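Local structure of uncharacterized protein (Wolinella succinogenes, 3JYG) at residues 149-152 against 153-157; 104-107 against 108-112; 81-84 against 85-89; 69-72 against 73-77. The protein is an uncharacterized, zinc-binding member of the 6-pyruvoyl tetrahydropterin synthase family, whose fold packs helices against a mainly antiparallel sheet. All blocks are in the same frame, centred on the assembly; numbering follows the deposited sequence.

In the fold
All four interactions are local, each joining neighbouring residues of one continuous run, and they follow one another in series, with no nesting or crossing. From the N terminus, interaction 4 (69-77) comes first, on helix 67-77; the chain then enters strand 80-84, at whose end interaction 3 (81-89) turns toward helix 90-93. Interaction 2 (104-112) closes a beta hairpin at the margin of the same sheet, and interaction 1 (149-157) finishes helix 141-155. In space, interactions 1, 2 and 4 touch one another: F72 meets L151 and Y110, L152 packs on F69, and R155 forms a salt bridge with E108. Interaction 3 touches none of them through space, though its nearest atoms come within about 5 Å of interaction 2.

Interaction 1: 149-152 against 153-157; sequences LELL and RSRIQ
L149 and R153 meet one helical turn apart, and their apolar contact uses the aliphatic part of the arginine: CD1 of L149 lies 3.9 Å from CD of R153. The leucine has CG anti to its backbone N (chi1 179°), which directs the branch along the helix toward R153. A bend at chi3 carries the guanidinium of R153 onward, as suits a charged chain on an exposed surface. L151 and R155 repeat the i to i+4 spacing, with CD1 of L151 3.3 Å from NH1 of R155; the charged end of R155 forms a salt bridge with E108. L149, L151 and L152 are buried, and as leucines they fit a helix that lies on the protein core: L152 packs on W68 and F69 of helix 67-77, while L149 faces V163 and V166 of strand 162-169. L149 and R153 also pack on L3 of a second subunit.

These residues form the C-terminal end of helix 141-155, where the backbone bonding changes. The bond from R153 N to L149 O is a regular helical one, 2.8 Å long and nearly straight at 172°, and S154 N still bonds E150 O. After that L151 O and L152 O each take more than one donor. L152 O accepts from I156 N at 3.1 Å, nearly in line with the carbonyl, and from R155 N, which lies well above the carbonyl plane. L151 O receives the hydroxyl of S154, with OG 3.0 Å away, besides weak bonds from S154 N and R155 N. Serine suits this exposed place because its short chain can fold back.

Interaction 2: 104-107 against 108-112; sequences VWME and EGYAR
The indole of W105 carries the methyl of A111 on one face: CB of A111 sits 3.6 Å from the centroid of the six-membered ring, a CH-pi contact almost on the ring normal, while G109 C lies near the ring edge. The ring of Y110 is likewise covered on one face by CG of selenomethionine M106, 3.7 Å from the centroid and offset toward the rim, with CG of R112 at the edge in plane. Both CH-pi contacts belong to a beta hairpin, strands 103-105 and 110-113, whose connection from M106 to G109 is consistent with a type I turn plus G1 bulge. W105 and A111 form a non-hydrogen-bonded pair, and alanine is small enough to fit beneath the broad indole. Y110 has CG between its backbone N and carbonyl carbon (chi1 69°), a torsion that swings the phenol back across M106; its ring also packs on F72 and V76 of helix 67-77.

V104 and R112 are the hydrogen-bonded pair, with V104 N 2.7 Å from R112 O, while the guanidinium of R112 reaches E130 in a salt bridge. Glycine suits the bulge position 109, where phi is positive (83°). E108 places its carboxylate beside M106, though its charge partner is R155. M106 N is 2.8 Å from Y110 O in a nearly straight bond, whereas G109 N reaches M106 O at 3.2 Å from above the carbonyl plane.

Interaction 3: 81-84 against 85-89; sequences FIID and IDDPL
D84 and D86 meet in an Asx turn: D86 N donates to D84 OD1 at 2.8 Å, nearly straight at 170° but coming from above the carboxylate plane. A chi1 of -176° swings OD1 over the two peptides that follow. This is the tight part of the contact, and it is reinforced by D87 N, which donates to D84 O at 3.0 Å and closes a type I turn from D84 to D87. D84 is buried, and its other oxygen, OD2, is held by W20 NE1. A water lies between D84 N, 2.9 Å away, and D87 OD2, 2.8 Å away, bridging strand and turn. D87 is buried too, its carboxylate also paired with R18. Beside it the contact is apolar: CG1 of I83 lies 4.0 Å from CB of D87, the two side chains crossing at about a right angle. Isoleucine suits this buried strand position, where it also packs on F132 and V134 of the neighbouring strand.

On the open side, by contrast, D86 is exposed, its carboxylate turned outward to a salt bridge with K100.

Past the turn, D87 OD1 accepts from L89 N at 2.8 Å, a capping bond. Such an aspartate, followed here by proline, is typical of the start of a helix, and the arrangement leads strand 80-84 through a beta turn into helix 90-93.

Interaction 4: 69-72 against 73-77; sequences FKRF and IDEVL
F72 and V76 form the centre of the contact: CB of V76 lies over one face of the phenyl ring, 4.2 Å from its centroid in a CH-pi contact, and CG2 of V76 is 3.7 Å from CD1 of F72. L77 adds CD1, 4.1 Å from CE2 of the same ring. One turn earlier, CG1 of I73 sits over a face of F69, near the ring's rim and 4.0 Å from CE2. Turned away from its own N by chi1 of 176°, the F72 ring is laid along the helix toward V76.

On the outer side K70 meets D74 in a salt bridge whose hydrogen bond, NZ to OD2 at 3.3 Å, is weak. R71 lays its CG 3.3 Å from OE2 of E75; their opposite charges, NE to OE1 4.5 Å, are beyond a salt bridge. R71 also packs on L30 of a third subunit.

Backbone bonds hold the spacing, among them I73 N to F69 O and V76 N to F72 O. Farther out, F69 meets F11 edge-to-face, while F72 meets L148 of helix 141-155. Aromatic and branched residues on one side and charged ones on the other make this an amphipathic helix, with a wider pi-type turn at 73-77, packed on the sheet.

Interaction 1: 149-152 against 153-157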
loop_
_atom_site.group_PDB
_atom_site.type_symbol
_atom_site.label_atom_id
_atom_site.label_comp_id
_atom_site.label_asym_id
_atom_site.label_seq_id
_atom_site.Cartn_x
_atom_site.Cartn_y
_atom_site.Cartn_z
ATOM N N LEU A 149 -2.294 1.678 18.119
ATOM C CA LEU A 149 -0.846 1.620 18.336
ATOM C C LEU A 149 -0.483 1.510 19.849
ATOM O O LEU A 149 0.306 0.626 20.246
ATOM C CB LEU A 149 -0.123 2.826 17.667
ATOM C CG LEU A 149 1.396 2.880 17.856
ATOM C CD1 LEU A 149 2.128 1.688 17.279
ATOM C CD2 LEU A 149 1.933 4.170 17.224
ATOM N N GLU A 150 -1.074 2.364 20.699
ATOM C CA GLU A 150 -0.775 2.270 22.144
ATOM C C GLU A 150 -1.132 0.905 22.684
ATOM O O GLU A 150 -0.377 0.304 23.467
ATOM C CB GLU A 150 -1.558 3.278 22.977
ATOM C CG GLU A 150 -1.262 4.682 22.696
ATOM C CD GLU A 150 -1.660 5.591 23.882
ATOM O OE1 GLU A 150 -2.734 5.370 24.494
ATOM O OE2 GLU A 150 -0.892 6.516 24.197
ATOM N N LEU A 151 -2.307 0.419 22.284
ATOM C CA LEU A 151 -2.793 -0.840 22.763
ATOM C C LEU A 151 -1.800 -1.987 22.386
ATOM O O LEU A 151 -1.427 -2.827 23.218
ATOM C CB LEU A 151 -4.206 -1.065 22.193
ATOM C CG LEU A 151 -4.888 -2.407 22.456
ATOM C CD1 LEU A 151 -4.821 -2.696 23.962
ATOM C CD2 LEU A 151 -6.330 -2.291 22.010
ATOM N N LEU A 152 -1.352 -1.985 21.132
ATOM C CA LEU A 152 -0.457 -3.017 20.627
ATOM C C LEU A 152 0.903 -2.877 21.272
ATOM O O LEU A 152 1.482 -3.866 21.699
ATOM C CB LEU A 152 -0.334 -2.943 19.096
ATOM C CG LEU A 152 -1.598 -3.356 18.324
ATOM C CD1 LEU A 152 -1.641 -2.668 16.982
ATOM C CD2 LEU A 152 -1.629 -4.887 18.147
ATOM N N ARG A 153 1.425 -1.663 21.365
ATOM C CA ARG A 153 2.747 -1.524 22.023
ATOM C C ARG A 153 2.775 -2.108 23.422
ATOM O O ARG A 153 3.779 -2.704 23.813
ATOM C CB ARG A 153 3.263 -0.085 22.051
ATOM C CG ARG A 153 3.718 0.421 20.683
ATOM C CD ARG A 153 3.918 1.924 20.730
ATOM N NE ARG A 153 5.130 2.253 21.482
ATOM C CZ ARG A 153 5.528 3.485 21.827
ATOM N NH1 ARG A 153 4.804 4.591 21.529
ATOM N NH2 ARG A 153 6.650 3.598 22.518
ATOM N N SER A 154 1.672 -1.982 24.161
ATOM C CA SER A 154 1.673 -2.373 25.579
ATOM C C SER A 154 1.539 -3.862 25.772
ATOM O O SER A 154 1.846 -4.371 26.859
ATOM C CB SER A 154 0.573 -1.633 26.353
ATOM O OG SER A 154 -0.699 -2.127 26.002
ATOM N N ARG A 155 1.089 -4.555 24.727
ATOM C CA ARG A 155 0.845 -6.017 24.754
ATOM C C ARG A 155 1.891 -6.916 24.036
ATOM O O ARG A 155 2.064 -8.058 24.442
ATOM C CB ARG A 155 -0.544 -6.346 24.158
ATOM C CG ARG A 155 -1.732 -5.658 24.825
ATOM C CD ARG A 155 -1.924 -6.116 26.264
ATOM N NE ARG A 155 -3.338 -6.379 26.567
ATOM C CZ ARG A 155 -4.259 -5.442 26.821
ATOM N NH1 ARG A 155 -3.940 -4.147 26.801
ATOM N NH2 ARG A 155 -5.506 -5.804 27.093
ATOM N N ILE A 156 2.559 -6.457 22.971
ATOM C CA ILE A 156 3.353 -7.400 22.138
ATOM C C ILE A 156 4.773 -7.776 22.612
ATOM O O ILE A 156 5.426 -8.658 22.028
ATOM C CB ILE A 156 3.440 -7.003 20.587
ATOM C CG1 ILE A 156 4.001 -5.592 20.410
ATOM C CG2 ILE A 156 2.092 -7.199 19.872
ATOM C CD1 ILE A 156 5.502 -5.480 20.605
ATOM N N GLN A 157 5.253 -7.111 23.654
ATOM C CA GLN A 157 6.528 -7.461 24.281
ATOM C C GLN A 157 6.903 -8.955 24.345
ATOM O O GLN A 157 7.971 -9.321 23.900
ATOM C CB GLN A 157 6.577 -6.885 25.683
ATOM C CG GLN A 157 7.970 -6.692 26.188
ATOM C CD GLN A 157 8.091 -5.368 26.910
ATOM O OE1 GLN A 157 7.497 -4.354 26.484
ATOM N NE2 GLN A 157 8.867 -5.352 28.001
#

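Interaction 2: 104-107 against 108-112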
loop_
_atom_site.group_PDB
_atom_site.type_symbol
_atom_site.label_atom_id
_atom_site.label_comp_id
_atom_site.label_asym_id
_atom_site.label_seq_id
_atom_site.Cartn_x
_atom_site.Cartn_y
_atom_site.Cartn_z
ATOM N N VAL A 104 -18.147 1.641 32.593
ATOM C CA VAL A 104 -17.214 0.624 33.016
ATOM C C VAL A 104 -16.002 0.695 32.087
ATOM O O VAL A 104 -16.105 0.340 30.913
ATOM C CB VAL A 104 -17.897 -0.773 32.968
ATOM C CG1 VAL A 104 -16.981 -1.842 33.607
ATOM C CG2 VAL A 104 -19.320 -0.721 33.620
ATOM N N TRP A 105 -14.859 1.167 32.612
ATOM C CA TRP A 105 -13.659 1.400 31.790
ATOM C C TRP A 105 -12.894 0.142 31.773
ATOM O O TRP A 105 -12.661 -0.447 32.810
ATOM C CB TRP A 105 -12.761 2.520 32.349
ATOM C CG TRP A 105 -13.430 3.778 32.216
ATOM C CD1 TRP A 105 -14.252 4.361 33.132
ATOM C CD2 TRP A 105 -13.435 4.625 31.061
ATOM N NE1 TRP A 105 -14.763 5.532 32.631
ATOM C CE2 TRP A 105 -14.291 5.719 31.359
ATOM C CE3 TRP A 105 -12.804 4.569 29.807
ATOM C CZ2 TRP A 105 -14.525 6.739 30.476
ATOM C CZ3 TRP A 105 -13.039 5.602 28.907
ATOM C CH2 TRP A 105 -13.913 6.666 29.248
HETATM N N MSE A 106 -12.487 -0.266 30.590
HETATM C CA MSE A 106 -11.762 -1.509 30.438
HETATM C C MSE A 106 -10.294 -1.177 30.355
HETATM O O MSE A 106 -9.927 -0.026 30.159
HETATM C CB MSE A 106 -12.255 -2.215 29.176
HETATM C CG MSE A 106 -13.773 -2.144 29.074
HETATM SE SE MSE A 106 -14.525 -3.127 30.599
HETATM C CE MSE A 106 -16.426 -2.912 30.142
ATOM N N GLU A 107 -9.453 -2.184 30.486
ATOM C CA GLU A 107 -8.004 -1.959 30.426
ATOM C C GLU A 107 -7.557 -1.260 29.109
ATOM O O GLU A 107 -6.710 -0.374 29.148
ATOM C CB GLU A 107 -7.254 -3.271 30.629
ATOM C CG GLU A 107 -6.998 -3.644 32.082
ATOM C CD GLU A 107 -5.589 -4.231 32.261
ATOM O OE1 GLU A 107 -5.201 -5.133 31.461
ATOM O OE2 GLU A 107 -4.854 -3.768 33.179
ATOM N N GLU A 108 -8.164 -1.616 27.974
ATOM C CA GLU A 108 -7.721 -1.079 26.661
ATOM C C GLU A 108 -8.002 0.412 26.460
ATOM O O GLU A 108 -7.679 0.953 25.428
ATOM C CB GLU A 108 -8.297 -1.884 25.478
ATOM C CG GLU A 108 -7.936 -3.367 25.472
ATOM C CD GLU A 108 -8.676 -4.182 26.518
ATOM O OE1 GLU A 108 -9.559 -3.653 27.224
ATOM O OE2 GLU A 108 -8.356 -5.372 26.646
ATOM N N GLY A 109 -8.640 1.046 27.435
ATOM C CA GLY A 109 -8.953 2.472 27.368
ATOM C C GLY A 109 -10.231 2.777 26.591
ATOM O O GLY A 109 -10.269 3.736 25.824
ATOM N N TYR A 110 -11.266 1.950 26.717
ATOM C CA TYR A 110 -12.598 2.366 26.272
ATOM C C TYR A 110 -13.536 1.980 27.412
ATOM O O TYR A 110 -13.119 1.282 28.374
ATOM C CB TYR A 110 -13.052 1.686 24.949
ATOM C CG TYR A 110 -13.294 0.219 25.176
ATOM C CD1 TYR A 110 -12.221 -0.668 25.239
ATOM C CD2 TYR A 110 -14.578 -0.261 25.474
ATOM C CE1 TYR A 110 -12.410 -2.010 25.509
ATOM C CE2 TYR A 110 -14.788 -1.623 25.743
ATOM C CZ TYR A 110 -13.695 -2.484 25.754
ATOM O OH TYR A 110 -13.881 -3.817 26.048
ATOM N N ALA A 111 -14.764 2.466 27.305
ATOM C CA ALA A 111 -15.824 2.112 28.229
ATOM C C ALA A 111 -17.097 1.596 27.558
ATOM O O ALA A 111 -17.427 1.957 26.416
ATOM C CB ALA A 111 -16.154 3.296 29.164
ATOM N N ARG A 112 -17.807 0.760 28.312
ATOM C CA ARG A 112 -19.213 0.463 28.051
ATOM C C ARG A 112 -20.062 1.031 29.181
ATOM O O ARG A 112 -19.556 1.282 30.295
ATOM C CB ARG A 112 -19.437 -1.036 27.933
ATOM C CG ARG A 112 -18.603 -1.653 26.818
ATOM C CD ARG A 112 -19.005 -3.066 26.570
ATOM N NE ARG A 112 -20.038 -3.057 25.551
ATOM C CZ ARG A 112 -21.214 -3.674 25.627
ATOM N NH1 ARG A 112 -21.545 -4.420 26.690
ATOM N NH2 ARG A 112 -22.036 -3.561 24.603
#

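Interaction 3: 81-84 against 85-89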
loop_
_atom_site.group_PDB
_atom_site.type_symbol
_atom_site.label_atom_id
_atom_site.label_comp_id
_atom_site.label_asym_id
_atom_site.label_seq_id
_atom_site.Cartn_x
_atom_site.Cartn_y
_atom_site.Cartn_z
ATOM N N PHE A 81 -21.141 2.104 17.735
ATOM C CA PHE A 81 -20.969 3.529 17.520
ATOM C C PHE A 81 -19.878 4.080 18.508
ATOM O O PHE A 81 -20.032 4.006 19.749
ATOM C CB PHE A 81 -22.300 4.249 17.711
ATOM C CG PHE A 81 -22.249 5.744 17.384
ATOM C CD1 PHE A 81 -21.654 6.645 18.279
ATOM C CD2 PHE A 81 -22.865 6.230 16.235
ATOM C CE1 PHE A 81 -21.591 8.034 18.011
ATOM C CE2 PHE A 81 -22.845 7.616 15.937
ATOM C CZ PHE A 81 -22.180 8.529 16.850
ATOM N N ILE A 82 -18.822 4.652 17.958
ATOM C CA ILE A 82 -17.690 5.119 18.803
ATOM C C ILE A 82 -17.895 6.599 19.126
ATOM O O ILE A 82 -18.061 7.437 18.247
ATOM C CB ILE A 82 -16.294 4.953 18.124
ATOM C CG1 ILE A 82 -16.087 3.507 17.612
ATOM C CG2 ILE A 82 -15.161 5.403 19.098
ATOM C CD1 ILE A 82 -14.756 3.305 16.823
ATOM N N ILE A 83 -17.927 6.914 20.412
ATOM C CA ILE A 83 -18.251 8.281 20.820
ATOM C C ILE A 83 -17.229 8.807 21.837
ATOM O O ILE A 83 -16.844 8.110 22.776
ATOM C CB ILE A 83 -19.667 8.380 21.351
ATOM C CG1 ILE A 83 -20.104 9.853 21.490
ATOM C CG2 ILE A 83 -19.773 7.584 22.688
ATOM C CD1 ILE A 83 -21.635 10.065 21.884
ATOM N N ASP A 84 -16.775 10.046 21.608
ATOM C CA ASP A 84 -15.924 10.731 22.563
ATOM C C ASP A 84 -16.742 10.971 23.852
ATOM O O ASP A 84 -17.869 11.465 23.804
ATOM C CB ASP A 84 -15.385 12.031 21.898
ATOM C CG ASP A 84 -14.378 12.817 22.767
ATOM O OD1 ASP A 84 -14.165 12.529 23.949
ATOM O OD2 ASP A 84 -13.783 13.775 22.234
ATOM N N ILE A 85 -16.197 10.540 24.999
ATOM C CA ILE A 85 -16.727 10.977 26.305
ATOM C C ILE A 85 -17.036 12.492 26.337
ATOM O O ILE A 85 -17.981 12.905 26.982
ATOM C CB ILE A 85 -15.792 10.558 27.504
ATOM C CG1 ILE A 85 -16.438 10.755 28.879
ATOM C CG2 ILE A 85 -14.368 11.207 27.431
ATOM C CD1 ILE A 85 -17.652 9.823 29.141
ATOM N N ASP A 86 -16.242 13.306 25.669
ATOM C CA ASP A 86 -16.468 14.740 25.736
ATOM C C ASP A 86 -17.182 15.323 24.568
ATOM O O ASP A 86 -17.151 16.508 24.383
ATOM C CB ASP A 86 -15.156 15.481 25.919
ATOM C CG ASP A 86 -14.705 15.502 27.381
ATOM O OD1 ASP A 86 -15.546 15.244 28.282
ATOM O OD2 ASP A 86 -13.518 15.759 27.621
ATOM N N ASP A 87 -17.761 14.482 23.728
ATOM C CA ASP A 87 -18.658 14.963 22.689
ATOM C C ASP A 87 -19.789 15.724 23.377
ATOM O O ASP A 87 -20.390 15.215 24.309
ATOM C CB ASP A 87 -19.189 13.747 21.883
ATOM C CG ASP A 87 -20.003 14.153 20.656
ATOM O OD1 ASP A 87 -20.741 15.176 20.714
ATOM O OD2 ASP A 87 -19.899 13.437 19.631
ATOM N N PRO A 88 -20.108 16.946 22.906
ATOM C CA PRO A 88 -21.194 17.749 23.502
ATOM C C PRO A 88 -22.558 17.062 23.418
ATOM O O PRO A 88 -23.483 17.406 24.178
ATOM C CB PRO A 88 -21.240 18.985 22.608
ATOM C CG PRO A 88 -19.884 19.063 22.010
ATOM C CD PRO A 88 -19.393 17.683 21.841
ATOM N N LEU A 89 -22.704 16.138 22.472
ATOM C CA LEU A 89 -23.930 15.366 22.380
ATOM C C LEU A 89 -23.972 14.160 23.301
ATOM O O LEU A 89 -25.000 13.464 23.345
ATOM C CB LEU A 89 -24.135 14.859 20.941
ATOM C CG LEU A 89 -24.654 15.804 19.884
ATOM C CD1 LEU A 89 -24.782 15.024 18.547
ATOM C CD2 LEU A 89 -25.999 16.450 20.296
HETATM O O HOH W 1 -17.781 11.591 19.414
#

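Interaction 4: 69-72 against 73-77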
loop_
_atom_site.group_PDB
_atom_site.type_symbol
_atom_site.label_atom_id
_atom_site.label_comp_id
_atom_site.label_asym_id
_atom_site.label_seq_id
_atom_site.Cartn_x
_atom_site.Cartn_y
_atom_site.Cartn_z
ATOM N N PHE A 69 -5.864 -9.725 18.866
ATOM C CA PHE A 69 -6.148 -8.360 18.468
ATOM C C PHE A 69 -7.337 -8.384 17.523
ATOM O O PHE A 69 -8.193 -7.513 17.609
ATOM C CB PHE A 69 -4.930 -7.710 17.821
ATOM C CG PHE A 69 -5.177 -6.301 17.336
ATOM C CD1 PHE A 69 -5.211 -5.244 18.232
ATOM C CD2 PHE A 69 -5.319 -6.032 15.982
ATOM C CE1 PHE A 69 -5.405 -3.963 17.802
ATOM C CE2 PHE A 69 -5.507 -4.744 15.531
ATOM C CZ PHE A 69 -5.556 -3.698 16.441
ATOM N N LYS A 70 -7.395 -9.414 16.659
ATOM C CA LYS A 70 -8.565 -9.706 15.844
ATOM C C LYS A 70 -9.823 -9.809 16.710
ATOM O O LYS A 70 -10.845 -9.217 16.399
ATOM C CB LYS A 70 -8.390 -11.023 15.062
ATOM C CG LYS A 70 -9.404 -11.173 13.951
ATOM C CD LYS A 70 -9.053 -12.280 12.922
ATOM C CE LYS A 70 -9.861 -12.055 11.636
ATOM N NZ LYS A 70 -11.322 -12.167 11.888
ATOM N N ARG A 71 -9.723 -10.555 17.806
ATOM C CA ARG A 71 -10.850 -10.787 18.693
ATOM C C ARG A 71 -11.336 -9.467 19.278
ATOM O O ARG A 71 -12.526 -9.205 19.296
ATOM C CB ARG A 71 -10.471 -11.761 19.801
ATOM C CG ARG A 71 -11.696 -12.498 20.405
ATOM C CD ARG A 71 -11.255 -13.561 21.429
ATOM N NE ARG A 71 -10.324 -12.938 22.355
ATOM C CZ ARG A 71 -9.643 -13.555 23.319
ATOM N NH1 ARG A 71 -9.787 -14.862 23.538
ATOM N NH2 ARG A 71 -8.812 -12.843 24.068
ATOM N N PHE A 72 -10.403 -8.661 19.757
ATOM C CA PHE A 72 -10.689 -7.307 20.208
ATOM C C PHE A 72 -11.463 -6.425 19.193
ATOM O O PHE A 72 -12.530 -5.908 19.510
ATOM C CB PHE A 72 -9.405 -6.609 20.674
ATOM C CG PHE A 72 -9.628 -5.177 21.062
ATOM C CD1 PHE A 72 -10.201 -4.861 22.296
ATOM C CD2 PHE A 72 -9.345 -4.145 20.176
ATOM C CE1 PHE A 72 -10.442 -3.535 22.668
ATOM C CE2 PHE A 72 -9.606 -2.803 20.544
ATOM C CZ PHE A 72 -10.152 -2.510 21.798
ATOM N N ILE A 73 -10.971 -6.303 17.976
ATOM C CA ILE A 73 -11.690 -5.587 16.929
ATOM C C ILE A 73 -13.103 -6.165 16.739
ATOM O O ILE A 73 -14.078 -5.401 16.656
ATOM C CB ILE A 73 -10.905 -5.636 15.571
ATOM C CG1 ILE A 73 -9.537 -4.925 15.676
ATOM C CG2 ILE A 73 -11.739 -5.078 14.391
ATOM C CD1 ILE A 73 -9.576 -3.479 16.040
ATOM N N ASP A 74 -13.195 -7.495 16.660
ATOM C CA ASP A 74 -14.454 -8.209 16.362
ATOM C C ASP A 74 -15.465 -8.058 17.525
ATOM O O ASP A 74 -16.671 -7.807 17.309
ATOM C CB ASP A 74 -14.180 -9.705 16.079
ATOM C CG ASP A 74 -13.543 -9.974 14.681
ATOM O OD1 ASP A 74 -13.342 -9.033 13.857
ATOM O OD2 ASP A 74 -13.202 -11.166 14.407
ATOM N N GLU A 75 -14.967 -8.196 18.757
ATOM C CA GLU A 75 -15.826 -8.262 19.931
ATOM C C GLU A 75 -16.147 -6.910 20.518
ATOM O O GLU A 75 -17.218 -6.746 21.145
ATOM C CB GLU A 75 -15.276 -9.238 20.986
ATOM C CG GLU A 75 -15.431 -10.674 20.455
ATOM C CD GLU A 75 -14.918 -11.754 21.352
ATOM O OE1 GLU A 75 -14.535 -11.464 22.496
ATOM O OE2 GLU A 75 -14.893 -12.931 20.892
ATOM N N VAL A 76 -15.238 -5.944 20.310
ATOM C CA VAL A 76 -15.387 -4.621 20.925
ATOM C C VAL A 76 -15.841 -3.497 19.990
ATOM O O VAL A 76 -16.730 -2.718 20.376
ATOM C CB VAL A 76 -14.122 -4.186 21.736
ATOM C CG1 VAL A 76 -14.299 -2.741 22.297
ATOM C CG2 VAL A 76 -13.838 -5.251 22.870
ATOM N N LEU A 77 -15.241 -3.417 18.793
ATOM C CA LEU A 77 -15.477 -2.303 17.873
ATOM C C LEU A 77 -16.442 -2.576 16.728
ATOM O O LEU A 77 -17.099 -1.659 16.274
ATOM C CB LEU A 77 -14.153 -1.768 17.306
ATOM C CG LEU A 77 -13.068 -1.428 18.341
ATOM C CD1 LEU A 77 -11.826 -0.971 17.602
ATOM C CD2 LEU A 77 -13.541 -0.306 19.266
#